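Local coordinates for protein halogenase (Chondromyces crocatus, PDB 3E1T) that binds flavin-adenine dinucleotide and probably uses it to chlorinate a precursor of the myxobacterial natural product chondrochloren, at residues Lys200-Pro203 / Ala204-Gly208; Val301-Ala304 / Ala305-Asp309; Arg352-Tyr355 / Gly356-Tyr359. All coordinates share one frame; numbering follows the deposited sequence.

Contact 1: Lys200-Pro203 / Ala204-Gly208; sequences KRLP and APRQG
Pro203 and Arg206 meet twice, once through the backbone and once through their side chains. Arg206 N donates to Pro203 O at 2.9 Å, in the carbonyl plane, and this bond closes a type II' beta turn whose inner corners are Ala204, with its positive phi, and Pro205. The turn lies on the surface in the connection between strands 189-197 and 210-215. Beyond CG the Arg206 chain bends at chi3 (41°), bringing its guanidinium back across the proline ring: NH2 comes to 3.9 Å from Pro203 CD, while Pro203 O lies over one face of the group. NH2 itself is hydrogen-bonded to Thr80 OG1, which ties the folded arginine to strand 75-82. Leu202, the buried member, sends its CB to 3.3 Å from Arg206 O and its CD2 to 4.1 Å from Arg206 NH2. A water bridges the two arms, accepting from Leu202 N at 2.9 Å and donating to Gln207 O. Arg201 CD lies 3.5 Å from that same Gln207 O, while its guanidinium is hydrogen-bonded to Ser226 O and Thr230 OG1. The chemistry is mixed: one direct backbone bond and one water bridge span the arms, beside a guanidinium whose polar partner lies elsewhere.

Contact 2: Val301-Ala304 / Ala305-Asp309; sequences VGDA and ACFVD. With FAD (flavin-adenine dinucleotide), chain C.
Phe307 lays its ring against the flavin end of FAD, CE1 coming to 3.4 Å from FAD C1' and CZ to 3.6 Å from FAD C9. With CG anti to the backbone N (chi1 -178°), the ring extends from strand 306-307 to the junction between ribityl chain and isoalloxazine. Its CD1 also passes 3.7 Å from Asp303 OD1, an oblique approach, with the ring, the carboxylate and the ribityl hydroxyl gathered together. That same OD1 accepts a hydrogen bond from FAD O3' at 2.7 Å, while Asp303 N donates to FAD O2P in a fairly straight bond of 161°. One residue thus holds the cofactor at two places, phosphate and ribityl hydroxyl.

The stretch follows strand 298-300, an outer strand of the parallel five-stranded sheet, and its Gly-Asp pair probably corresponds to the GD motif of flavin-dependent hydroxylases and their relatives, in which the aspartate binds the ribityl chain. Gly302 has a positive phi, and a CB there would run into FAD O2P, so the glycine lets the phosphate approach the backbone.

Behind the cofactor the chain turns tightly. Gly302 O accepts from Cys306 N at 3.2 Å, nearly straight and in the carbonyl plane, and from Ala305 N at 2.9 Å, whose donor stands 48° out of that plane. Asp303 O is hydrogen-bonded to Tyr288 OH, and Phe307 pairs through its backbone with Tyr288 on the neighbouring strand 288-290. Asp309 N lies over one face of the Phe307 ring, offset toward its rim.

Contact 3: Arg352-Tyr355 / Gly356-Tyr359; sequences RREY and GNFY
Tyr355 and Tyr359 stand side by side, one turn apart on the long alpha helix 340-368, their rings pointing the same way. From Tyr355 the CB starts 3.1 Å from Gly356 N, and CG and CD2 stay close to that same amide. The CD1 and CE1 side of the ring packs on Cys306 and Val308. CG is anti to the backbone N (chi1 164°), which carries the ring along the buried flank, where CZ approaches Tyr359 CD1 at 4.1 Å and OH comes to 3.7 Å from it. The two ring planes are inclined at 45°, in an oblique pairing. A leucine at Tyr355 would probably leave Tyr359 CD1 without its neighbouring ring and open a gap beside Cys306 and Val308. Tyr359 OH is hydrogen-bonded to Ser184 OG and Gln463 O, while its ring meets Phe187 edge-to-face. The backbone bonds are regular i to i+4, Gly356 N to Arg352 O being 2.8 Å. On another flank, Glu354 and Phe358 run alongside each other, their carboxylate and ring planes 73° apart. Glu354 OE2, which is hydrogen-bonded to His317 NE2, sits at the edge of the Phe358 ring, 3.4 Å from CE2.

How the contacts relate
Along the chain the contacts follow in series: contact 1 between strands 189-197 and 210-215, contact 2 after strand 298-300, and contact 3 within helix 340-368. Contacts 2 and 3 are neighbours, with centres 11 Å apart, and they touch where Cys306 SG packs against Tyr355 CD1 at 3.4 Å and Val308 CG2 against Tyr355 CE1. Contact 2 touches FAD and contact 3 packs on its far side, so helix 340-368 meets the cofactor-binding turn directly. Contact 1 lies remote at the surface, its nearest atoms about 17 Å from either of the others, in a connection between two strands of the nine-stranded mixed sheet, and touches neither.

Contact 1: Lys200-Pro203 / Ala204-Gly208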
ATOM      1  N   LYS A 200      -3.999  13.367 -21.889  1.00 42.48           N
ATOM      2  CA  LYS A 200      -3.207  12.586 -22.823  1.00 43.01           C
ATOM      3  C   LYS A 200      -2.743  11.278 -22.204  1.00 43.06           C
ATOM      4  O   LYS A 200      -2.901  11.047 -20.998  1.00 42.41           O
ATOM      5  CB  LYS A 200      -2.002  13.389 -23.319  1.00 43.29           C
ATOM      6  CG  LYS A 200      -2.360  14.740 -23.936  1.00 44.73           C
ATOM      7  CD  LYS A 200      -1.351  15.156 -24.992  1.00 45.56           C
ATOM      8  CE  LYS A 200       0.010  15.447 -24.384  1.00 47.24           C
ATOM      9  NZ  LYS A 200       1.067  15.549 -25.428  1.00 48.60           N
ATOM     10  N   ARG A 201      -2.161  10.431 -23.044  1.00 43.29           N
ATOM     11  CA  ARG A 201      -1.668   9.130 -22.629  1.00 43.76           C
ATOM     12  C   ARG A 201      -0.216   8.922 -23.058  1.00 44.18           C
ATOM     13  O   ARG A 201       0.292   9.613 -23.952  1.00 44.07           O
ATOM     14  CB  ARG A 201      -2.561   8.029 -23.203  1.00 43.69           C
ATOM     15  CG  ARG A 201      -4.026   8.107 -22.752  1.00 44.46           C
ATOM     16  CD  ARG A 201      -4.239   7.237 -21.534  1.00 44.89           C
ATOM     17  NE  ARG A 201      -5.538   7.416 -20.883  1.00 45.15           N
ATOM     18  CZ  ARG A 201      -5.807   8.354 -19.978  1.00 43.72           C
ATOM     19  NH1 ARG A 201      -4.884   9.235 -19.629  1.00 42.90           N
ATOM     20  NH2 ARG A 201      -7.001   8.404 -19.414  1.00 44.64           N
ATOM     21  N   LEU A 202       0.450   7.973 -22.402  1.00 44.42           N
ATOM     22  CA  LEU A 202       1.800   7.566 -22.779  1.00 44.83           C
ATOM     23  C   LEU A 202       1.803   6.925 -24.175  1.00 45.20           C
ATOM     24  O   LEU A 202       0.786   6.357 -24.598  1.00 45.26           O
ATOM     25  CB  LEU A 202       2.390   6.612 -21.730  1.00 44.63           C
ATOM     26  CG  LEU A 202       2.778   7.210 -20.364  1.00 44.51           C
ATOM     27  CD1 LEU A 202       3.030   6.107 -19.358  1.00 44.43           C
ATOM     28  CD2 LEU A 202       3.992   8.140 -20.441  1.00 43.66           C
ATOM     29  N   PRO A 203       2.947   7.010 -24.888  1.00 45.55           N
ATOM     30  CA  PRO A 203       3.065   6.565 -26.281  1.00 45.84           C
ATOM     31  C   PRO A 203       3.025   5.052 -26.454  1.00 46.42           C
ATOM     32  O   PRO A 203       2.791   4.320 -25.490  1.00 46.36           O
ATOM     33  CB  PRO A 203       4.458   7.067 -26.705  1.00 45.86           C
ATOM     34  CG  PRO A 203       4.955   7.939 -25.613  1.00 45.78           C
ATOM     35  CD  PRO A 203       4.219   7.552 -24.373  1.00 45.49           C
ATOM     36  N   ALA A 204       3.269   4.611 -27.695  1.00 46.80           N
ATOM     37  CA  ALA A 204       3.556   3.211 -28.036  1.00 46.66           C
ATOM     38  C   ALA A 204       2.408   2.299 -27.612  1.00 46.81           C
ATOM     39  O   ALA A 204       1.247   2.700 -27.760  1.00 47.05           O
ATOM     40  CB  ALA A 204       4.888   2.781 -27.428  1.00 46.65           C
ATOM     41  N   PRO A 205       2.711   1.077 -27.102  1.00 46.53           N
ATOM     42  CA  PRO A 205       1.661   0.272 -26.481  1.00 46.52           C
ATOM     43  C   PRO A 205       1.552   0.517 -24.963  1.00 46.53           C
ATOM     44  O   PRO A 205       1.017  -0.321 -24.238  1.00 46.84           O
ATOM     45  CB  PRO A 205       2.138  -1.155 -26.746  1.00 46.58           C
ATOM     46  CG  PRO A 205       3.634  -1.060 -26.731  1.00 46.10           C
ATOM     47  CD  PRO A 205       4.003   0.361 -27.089  1.00 46.72           C
ATOM     48  N   ARG A 206       2.056   1.659 -24.502  1.00 46.13           N
ATOM     49  CA  ARG A 206       2.200   1.935 -23.077  1.00 45.46           C
ATOM     50  C   ARG A 206       1.147   2.888 -22.522  1.00 44.79           C
ATOM     51  O   ARG A 206       1.349   3.474 -21.452  1.00 44.47           O
ATOM     52  CB  ARG A 206       3.591   2.501 -22.800  1.00 45.70           C
ATOM     53  CG  ARG A 206       4.681   1.454 -22.695  1.00 47.37           C
ATOM     54  CD  ARG A 206       6.064   2.054 -22.891  1.00 50.02           C
ATOM     55  NE  ARG A 206       6.234   3.352 -22.230  1.00 52.27           N
ATOM     56  CZ  ARG A 206       6.564   4.489 -22.845  1.00 53.09           C
ATOM     57  NH1 ARG A 206       6.775   4.517 -24.161  1.00 54.15           N
ATOM     58  NH2 ARG A 206       6.695   5.606 -22.138  1.00 52.32           N
ATOM     59  N   GLN A 207       0.029   3.033 -23.231  1.00 43.78           N
ATOM     60  CA  GLN A 207      -1.023   3.978 -22.832  1.00 43.32           C
ATOM     61  C   GLN A 207      -1.535   3.744 -21.407  1.00 42.87           C
ATOM     62  O   GLN A 207      -1.974   4.682 -20.746  1.00 42.54           O
ATOM     63  CB  GLN A 207      -2.209   3.928 -23.802  1.00 43.54           C
ATOM     64  CG  GLN A 207      -1.876   4.247 -25.257  1.00 44.04           C
ATOM     65  CD  GLN A 207      -1.596   3.000 -26.076  1.00 45.47           C
ATOM     66  OE1 GLN A 207      -0.836   2.126 -25.654  1.00 45.23           O
ATOM     67  NE2 GLN A 207      -2.220   2.905 -27.259  1.00 45.35           N
ATOM     68  N   GLY A 208      -1.475   2.491 -20.952  1.00 42.58           N
ATOM     69  CA  GLY A 208      -2.062   2.080 -19.674  1.00 42.30           C
ATOM     70  C   GLY A 208      -1.071   2.001 -18.531  1.00 42.21           C
ATOM     71  O   GLY A 208      -1.444   1.649 -17.398  1.00 42.60           O
TER
HETATM   72  O   HOH W   1      -0.896   6.945 -20.015  1.00 35.77           O

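Contact 2: Val301-Ala304 / Ala305-Asp309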
ATOM      1  N   VAL A 301      -3.958  -6.211   9.453  1.00 26.14           N
ATOM      2  CA  VAL A 301      -3.560  -6.428   8.052  1.00 26.88           C
ATOM      3  C   VAL A 301      -3.707  -5.133   7.281  1.00 26.39           C
ATOM      4  O   VAL A 301      -4.522  -4.273   7.642  1.00 25.98           O
ATOM      5  CB  VAL A 301      -4.359  -7.580   7.343  1.00 27.60           C
ATOM      6  CG1 VAL A 301      -4.180  -8.917   8.044  1.00 28.46           C
ATOM      7  CG2 VAL A 301      -5.792  -7.250   7.240  1.00 29.42           C
ATOM      8  N   GLY A 302      -2.910  -4.992   6.225  1.00 25.83           N
ATOM      9  CA  GLY A 302      -3.020  -3.856   5.332  1.00 25.58           C
ATOM     10  C   GLY A 302      -2.622  -2.557   5.994  1.00 25.45           C
ATOM     11  O   GLY A 302      -1.733  -2.544   6.835  1.00 24.89           O
ATOM     12  N   ASP A 303      -3.311  -1.471   5.638  1.00 24.91           N
ATOM     13  CA  ASP A 303      -2.942  -0.148   6.115  1.00 25.02           C
ATOM     14  C   ASP A 303      -3.120  -0.006   7.624  1.00 25.74           C
ATOM     15  O   ASP A 303      -2.534   0.891   8.241  1.00 25.61           O
ATOM     16  CB  ASP A 303      -3.771   0.918   5.432  1.00 25.47           C
ATOM     17  CG  ASP A 303      -3.270   1.284   4.050  1.00 26.16           C
ATOM     18  OD1 ASP A 303      -2.383   0.599   3.485  1.00 28.02           O
ATOM     19  OD2 ASP A 303      -3.810   2.275   3.526  1.00 27.62           O
ATOM     20  N   ALA A 304      -3.944  -0.862   8.220  1.00 26.01           N
ATOM     21  CA  ALA A 304      -4.089  -0.865   9.685  1.00 25.77           C
ATOM     22  C   ALA A 304      -2.760  -1.182  10.346  1.00 25.44           C
ATOM     23  O   ALA A 304      -2.455  -0.640  11.401  1.00 26.50           O
ATOM     24  CB  ALA A 304      -5.152  -1.881  10.114  1.00 26.36           C
ATOM     25  N   ALA A 305      -1.978  -2.073   9.733  1.00 25.00           N
ATOM     26  CA  ALA A 305      -0.675  -2.475  10.248  1.00 24.18           C
ATOM     27  C   ALA A 305       0.473  -1.520   9.859  1.00 24.92           C
ATOM     28  O   ALA A 305       1.235  -1.058  10.716  1.00 24.30           O
ATOM     29  CB  ALA A 305      -0.353  -3.873   9.776  1.00 24.53           C
ATOM     30  N   CYS A 306       0.620  -1.259   8.563  1.00 24.91           N
ATOM     31  CA  CYS A 306       1.767  -0.498   8.079  1.00 25.56           C
ATOM     32  C   CYS A 306       1.543  -0.019   6.662  1.00 25.95           C
ATOM     33  O   CYS A 306       0.706  -0.563   5.939  1.00 26.02           O
ATOM     34  CB  CYS A 306       3.055  -1.337   8.153  1.00 25.15           C
ATOM     35  SG  CYS A 306       3.049  -2.776   7.074  1.00 26.76           S
ATOM     36  N   PHE A 307       2.282   1.023   6.283  1.00 25.79           N
ATOM     37  CA  PHE A 307       2.283   1.532   4.910  1.00 25.61           C
ATOM     38  C   PHE A 307       3.608   2.276   4.642  1.00 24.81           C
ATOM     39  O   PHE A 307       4.131   2.946   5.531  1.00 23.26           O
ATOM     40  CB  PHE A 307       1.081   2.449   4.650  1.00 26.44           C
ATOM     41  CG  PHE A 307       1.010   2.960   3.234  1.00 27.34           C
ATOM     42  CD1 PHE A 307       0.741   2.089   2.177  1.00 27.81           C
ATOM     43  CD2 PHE A 307       1.258   4.303   2.956  1.00 28.75           C
ATOM     44  CE1 PHE A 307       0.703   2.556   0.872  1.00 26.90           C
ATOM     45  CE2 PHE A 307       1.227   4.778   1.655  1.00 28.07           C
ATOM     46  CZ  PHE A 307       0.935   3.904   0.611  1.00 28.58           C
ATOM     47  N   VAL A 308       4.150   2.133   3.431  1.00 23.75           N
ATOM     48  CA  VAL A 308       5.385   2.854   3.055  1.00 23.51           C
ATOM     49  C   VAL A 308       5.118   4.221   2.386  1.00 23.04           C
ATOM     50  O   VAL A 308       5.218   5.251   3.042  1.00 23.41           O
ATOM     51  CB  VAL A 308       6.341   2.002   2.181  1.00 23.61           C
ATOM     52  CG1 VAL A 308       7.704   2.721   2.053  1.00 23.81           C
ATOM     53  CG2 VAL A 308       6.548   0.611   2.799  1.00 23.31           C
ATOM     54  N   ASP A 309       4.792   4.220   1.092  1.00 23.22           N
ATOM     55  CA  ASP A 309       4.699   5.443   0.283  1.00 24.47           C
ATOM     56  C   ASP A 309       4.164   5.019  -1.084  1.00 24.49           C
ATOM     57  O   ASP A 309       4.384   3.889  -1.489  1.00 25.81           O
ATOM     58  CB  ASP A 309       6.095   6.115   0.163  1.00 23.99           C
ATOM     59  CG  ASP A 309       6.051   7.481  -0.500  1.00 25.61           C
ATOM     60  OD1 ASP A 309       5.723   8.484   0.174  1.00 28.92           O
ATOM     61  OD2 ASP A 309       6.360   7.560  -1.714  1.00 28.35           O
TER
HETATM   62  PA  FAD C 600      -8.705   0.222   2.982  1.00 27.39           P
HETATM   63  O1A FAD C 600      -8.668   0.121   1.479  1.00 28.07           O
HETATM   64  O2A FAD C 600      -8.516   1.595   3.528  1.00 26.90           O
HETATM   65  O5B FAD C 600     -10.146  -0.328   3.461  1.00 26.81           O
HETATM   66  C5B FAD C 600     -10.482  -0.423   4.836  1.00 28.95           C
HETATM   67  C4B FAD C 600     -12.005  -0.498   4.984  1.00 31.44           C
HETATM   68  O4B FAD C 600     -12.382  -0.477   6.346  1.00 31.30           O
HETATM   69  C3B FAD C 600     -12.680   0.702   4.329  1.00 33.36           C
HETATM   70  O3B FAD C 600     -13.627   0.214   3.406  1.00 36.68           O
HETATM   71  C2B FAD C 600     -13.376   1.433   5.459  1.00 33.90           C
HETATM   72  O2B FAD C 600     -14.636   1.878   5.044  1.00 31.82           O
HETATM   73  C1B FAD C 600     -13.499   0.357   6.522  1.00 33.58           C
HETATM   74  N9A FAD C 600     -13.508   0.838   7.915  1.00 35.59           N
HETATM   75  C8A FAD C 600     -12.795   1.864   8.483  1.00 35.61           C
HETATM   76  N7A FAD C 600     -13.114   1.915   9.797  1.00 36.82           N
HETATM   77  C5A FAD C 600     -14.004   0.934  10.079  1.00 36.30           C
HETATM   78  C6A FAD C 600     -14.671   0.535  11.249  1.00 35.67           C
HETATM   79  N6A FAD C 600     -14.583   1.245  12.381  1.00 35.08           N
HETATM   80  N1A FAD C 600     -15.534  -0.533  11.191  1.00 34.72           N
HETATM   81  C2A FAD C 600     -15.779  -1.187  10.011  1.00 35.06           C
HETATM   82  N3A FAD C 600     -15.128  -0.778   8.867  1.00 35.80           N
HETATM   83  C4A FAD C 600     -14.255   0.254   8.900  1.00 35.76           C
HETATM   84  N1  FAD C 600      -1.826   1.341  -3.287  1.00 26.79           N
HETATM   85  C2  FAD C 600      -1.695   0.684  -4.479  1.00 27.58           C
HETATM   86  O2  FAD C 600      -1.718  -0.545  -4.467  1.00 27.48           O
HETATM   87  N3  FAD C 600      -1.524   1.410  -5.644  1.00 27.48           N
HETATM   88  C4  FAD C 600      -1.500   2.801  -5.619  1.00 28.11           C
HETATM   89  O4  FAD C 600      -1.370   3.452  -6.657  1.00 28.29           O
HETATM   90  C4X FAD C 600      -1.619   3.465  -4.405  1.00 28.01           C
HETATM   91  N5  FAD C 600      -1.600   4.845  -4.338  1.00 27.79           N
HETATM   92  C5X FAD C 600      -1.732   5.480  -3.117  1.00 27.53           C
HETATM   93  C6  FAD C 600      -1.704   6.876  -3.035  1.00 27.51           C
HETATM   94  C7  FAD C 600      -1.836   7.510  -1.790  1.00 27.65           C
HETATM   95  C7M FAD C 600      -1.583   8.988  -1.694  1.00 25.87           C
HETATM   96  C8  FAD C 600      -1.992   6.750  -0.624  1.00 27.39           C
HETATM   97  C8M FAD C 600      -1.933   7.378   0.750  1.00 27.78           C
HETATM   98  C9  FAD C 600      -2.030   5.363  -0.716  1.00 27.85           C
HETATM   99  C9A FAD C 600      -1.898   4.721  -1.952  1.00 27.85           C
HETATM  100  N10 FAD C 600      -1.945   3.341  -2.013  1.00 27.92           N
HETATM  101  C10 FAD C 600      -1.797   2.712  -3.231  1.00 27.86           C
HETATM  102  C1' FAD C 600      -2.238   2.518  -0.770  1.00 28.31           C
HETATM  103  C2' FAD C 600      -3.670   1.972  -0.700  1.00 29.21           C
HETATM  104  O2' FAD C 600      -4.548   3.073  -0.586  1.00 28.68           O
HETATM  105  C3' FAD C 600      -3.852   1.060   0.523  1.00 27.50           C
HETATM  106  O3' FAD C 600      -2.673   0.330   0.785  1.00 28.41           O
HETATM  107  C4' FAD C 600      -4.963   0.018   0.391  1.00 28.28           C
HETATM  108  O4' FAD C 600      -6.200   0.671   0.213  1.00 27.62           O
HETATM  109  C5' FAD C 600      -5.015  -0.828   1.663  1.00 26.01           C
HETATM  110  O5' FAD C 600      -6.212  -1.555   1.697  1.00 27.86           O
HETATM  111  P   FAD C 600      -6.883  -1.993   3.090  1.00 25.76           P
HETATM  112  O1P FAD C 600      -7.816  -3.158   2.834  1.00 26.39           O
HETATM  113  O2P FAD C 600      -5.833  -2.384   4.081  1.00 22.01           O
HETATM  114  O3P FAD C 600      -7.583  -0.684   3.652  1.00 23.76           O

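Contact 3: Arg352-Tyr355 / Gly356-Tyr359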
ATOM      1  N   ARG A 352       6.726  -8.292   7.613  1.00 25.79           N
ATOM      2  CA  ARG A 352       7.799  -7.330   7.864  1.00 26.04           C
ATOM      3  C   ARG A 352       8.898  -7.447   6.793  1.00 26.62           C
ATOM      4  O   ARG A 352       9.519  -6.451   6.423  1.00 26.79           O
ATOM      5  CB  ARG A 352       8.407  -7.541   9.256  1.00 25.78           C
ATOM      6  CG  ARG A 352       7.536  -7.046  10.397  1.00 25.80           C
ATOM      7  CD  ARG A 352       8.225  -7.079  11.778  1.00 25.78           C
ATOM      8  NE  ARG A 352       7.283  -6.586  12.781  1.00 25.74           N
ATOM      9  CZ  ARG A 352       7.007  -5.301  13.000  1.00 26.88           C
ATOM     10  NH1 ARG A 352       7.649  -4.345  12.333  1.00 26.14           N
ATOM     11  NH2 ARG A 352       6.096  -4.963  13.909  1.00 26.85           N
ATOM     12  N   ARG A 353       9.125  -8.664   6.301  1.00 26.90           N
ATOM     13  CA  ARG A 353      10.114  -8.889   5.248  1.00 27.69           C
ATOM     14  C   ARG A 353       9.713  -8.183   3.960  1.00 27.99           C
ATOM     15  O   ARG A 353      10.543  -7.504   3.354  1.00 27.68           O
ATOM     16  CB  ARG A 353      10.344 -10.379   4.998  1.00 27.86           C
ATOM     17  CG  ARG A 353      11.217 -10.998   6.043  1.00 29.94           C
ATOM     18  CD  ARG A 353      11.143 -12.519   6.067  1.00 34.29           C
ATOM     19  NE  ARG A 353      11.944 -13.154   5.023  1.00 36.18           N
ATOM     20  CZ  ARG A 353      13.271 -13.279   5.044  1.00 38.41           C
ATOM     21  NH1 ARG A 353      13.988 -12.784   6.044  1.00 40.96           N
ATOM     22  NH2 ARG A 353      13.893 -13.889   4.048  1.00 39.70           N
ATOM     23  N   GLU A 354       8.446  -8.327   3.559  1.00 27.28           N
ATOM     24  CA  GLU A 354       7.969  -7.711   2.329  1.00 27.61           C
ATOM     25  C   GLU A 354       7.838  -6.180   2.465  1.00 27.32           C
ATOM     26  O   GLU A 354       8.197  -5.440   1.542  1.00 26.85           O
ATOM     27  CB  GLU A 354       6.649  -8.347   1.873  1.00 28.07           C
ATOM     28  CG  GLU A 354       6.123  -7.848   0.516  1.00 29.25           C
ATOM     29  CD  GLU A 354       6.917  -8.364  -0.716  1.00 32.44           C
ATOM     30  OE1 GLU A 354       7.892  -9.145  -0.581  1.00 32.47           O
ATOM     31  OE2 GLU A 354       6.540  -7.973  -1.836  1.00 32.90           O
ATOM     32  N   TYR A 355       7.323  -5.727   3.608  1.00 26.86           N
ATOM     33  CA  TYR A 355       7.253  -4.297   3.935  1.00 27.51           C
ATOM     34  C   TYR A 355       8.656  -3.667   3.957  1.00 27.85           C
ATOM     35  O   TYR A 355       8.855  -2.576   3.405  1.00 28.34           O
ATOM     36  CB  TYR A 355       6.539  -4.084   5.280  1.00 27.46           C
ATOM     37  CG  TYR A 355       6.727  -2.719   5.908  1.00 27.15           C
ATOM     38  CD1 TYR A 355       5.919  -1.634   5.540  1.00 26.87           C
ATOM     39  CD2 TYR A 355       7.696  -2.515   6.895  1.00 27.10           C
ATOM     40  CE1 TYR A 355       6.095  -0.369   6.138  1.00 26.57           C
ATOM     41  CE2 TYR A 355       7.881  -1.258   7.487  1.00 27.12           C
ATOM     42  CZ  TYR A 355       7.084  -0.204   7.100  1.00 26.99           C
ATOM     43  OH  TYR A 355       7.265   1.010   7.699  1.00 28.96           O
ATOM     44  N   GLY A 356       9.597  -4.360   4.599  1.00 27.84           N
ATOM     45  CA  GLY A 356      11.006  -3.955   4.683  1.00 28.40           C
ATOM     46  C   GLY A 356      11.716  -3.856   3.342  1.00 29.12           C
ATOM     47  O   GLY A 356      12.496  -2.919   3.100  1.00 29.58           O
ATOM     48  N   ASN A 357      11.458  -4.827   2.475  1.00 28.75           N
ATOM     49  CA  ASN A 357      11.975  -4.823   1.109  1.00 28.31           C
ATOM     50  C   ASN A 357      11.561  -3.570   0.334  1.00 28.07           C
ATOM     51  O   ASN A 357      12.386  -2.944  -0.331  1.00 28.06           O
ATOM     52  CB  ASN A 357      11.515  -6.075   0.360  1.00 28.44           C
ATOM     53  CG  ASN A 357      12.342  -7.312   0.717  1.00 29.17           C
ATOM     54  OD1 ASN A 357      13.304  -7.224   1.453  1.00 30.87           O
ATOM     55  ND2 ASN A 357      11.949  -8.464   0.195  1.00 28.90           N
ATOM     56  N   PHE A 358      10.288  -3.212   0.417  1.00 27.22           N
ATOM     57  CA  PHE A 358       9.803  -1.994  -0.227  1.00 27.31           C
ATOM     58  C   PHE A 358      10.324  -0.730   0.449  1.00 27.03           C
ATOM     59  O   PHE A 358      10.696   0.230  -0.240  1.00 27.32           O
ATOM     60  CB  PHE A 358       8.279  -1.978  -0.300  1.00 27.40           C
ATOM     61  CG  PHE A 358       7.724  -2.695  -1.493  1.00 28.27           C
ATOM     62  CD1 PHE A 358       7.641  -2.041  -2.734  1.00 29.26           C
ATOM     63  CD2 PHE A 358       7.295  -4.012  -1.397  1.00 26.63           C
ATOM     64  CE1 PHE A 358       7.140  -2.687  -3.856  1.00 29.30           C
ATOM     65  CE2 PHE A 358       6.786  -4.673  -2.520  1.00 29.41           C
ATOM     66  CZ  PHE A 358       6.693  -4.003  -3.751  1.00 28.51           C
ATOM     67  N   TYR A 359      10.329  -0.712   1.781  1.00 26.28           N
ATOM     68  CA  TYR A 359      10.832   0.432   2.532  1.00 26.08           C
ATOM     69  C   TYR A 359      12.264   0.760   2.113  1.00 26.39           C
ATOM     70  O   TYR A 359      12.574   1.893   1.759  1.00 26.42           O
ATOM     71  CB  TYR A 359      10.771   0.198   4.057  1.00 25.65           C
ATOM     72  CG  TYR A 359      10.945   1.496   4.861  1.00 25.44           C
ATOM     73  CD1 TYR A 359       9.837   2.195   5.325  1.00 23.48           C
ATOM     74  CD2 TYR A 359      12.213   2.035   5.116  1.00 23.83           C
ATOM     75  CE1 TYR A 359       9.975   3.378   6.038  1.00 23.12           C
ATOM     76  CE2 TYR A 359      12.363   3.227   5.839  1.00 23.80           C
ATOM     77  CZ  TYR A 359      11.233   3.893   6.290  1.00 24.81           C
ATOM     78  OH  TYR A 359      11.335   5.068   7.003  1.00 25.04           O
TER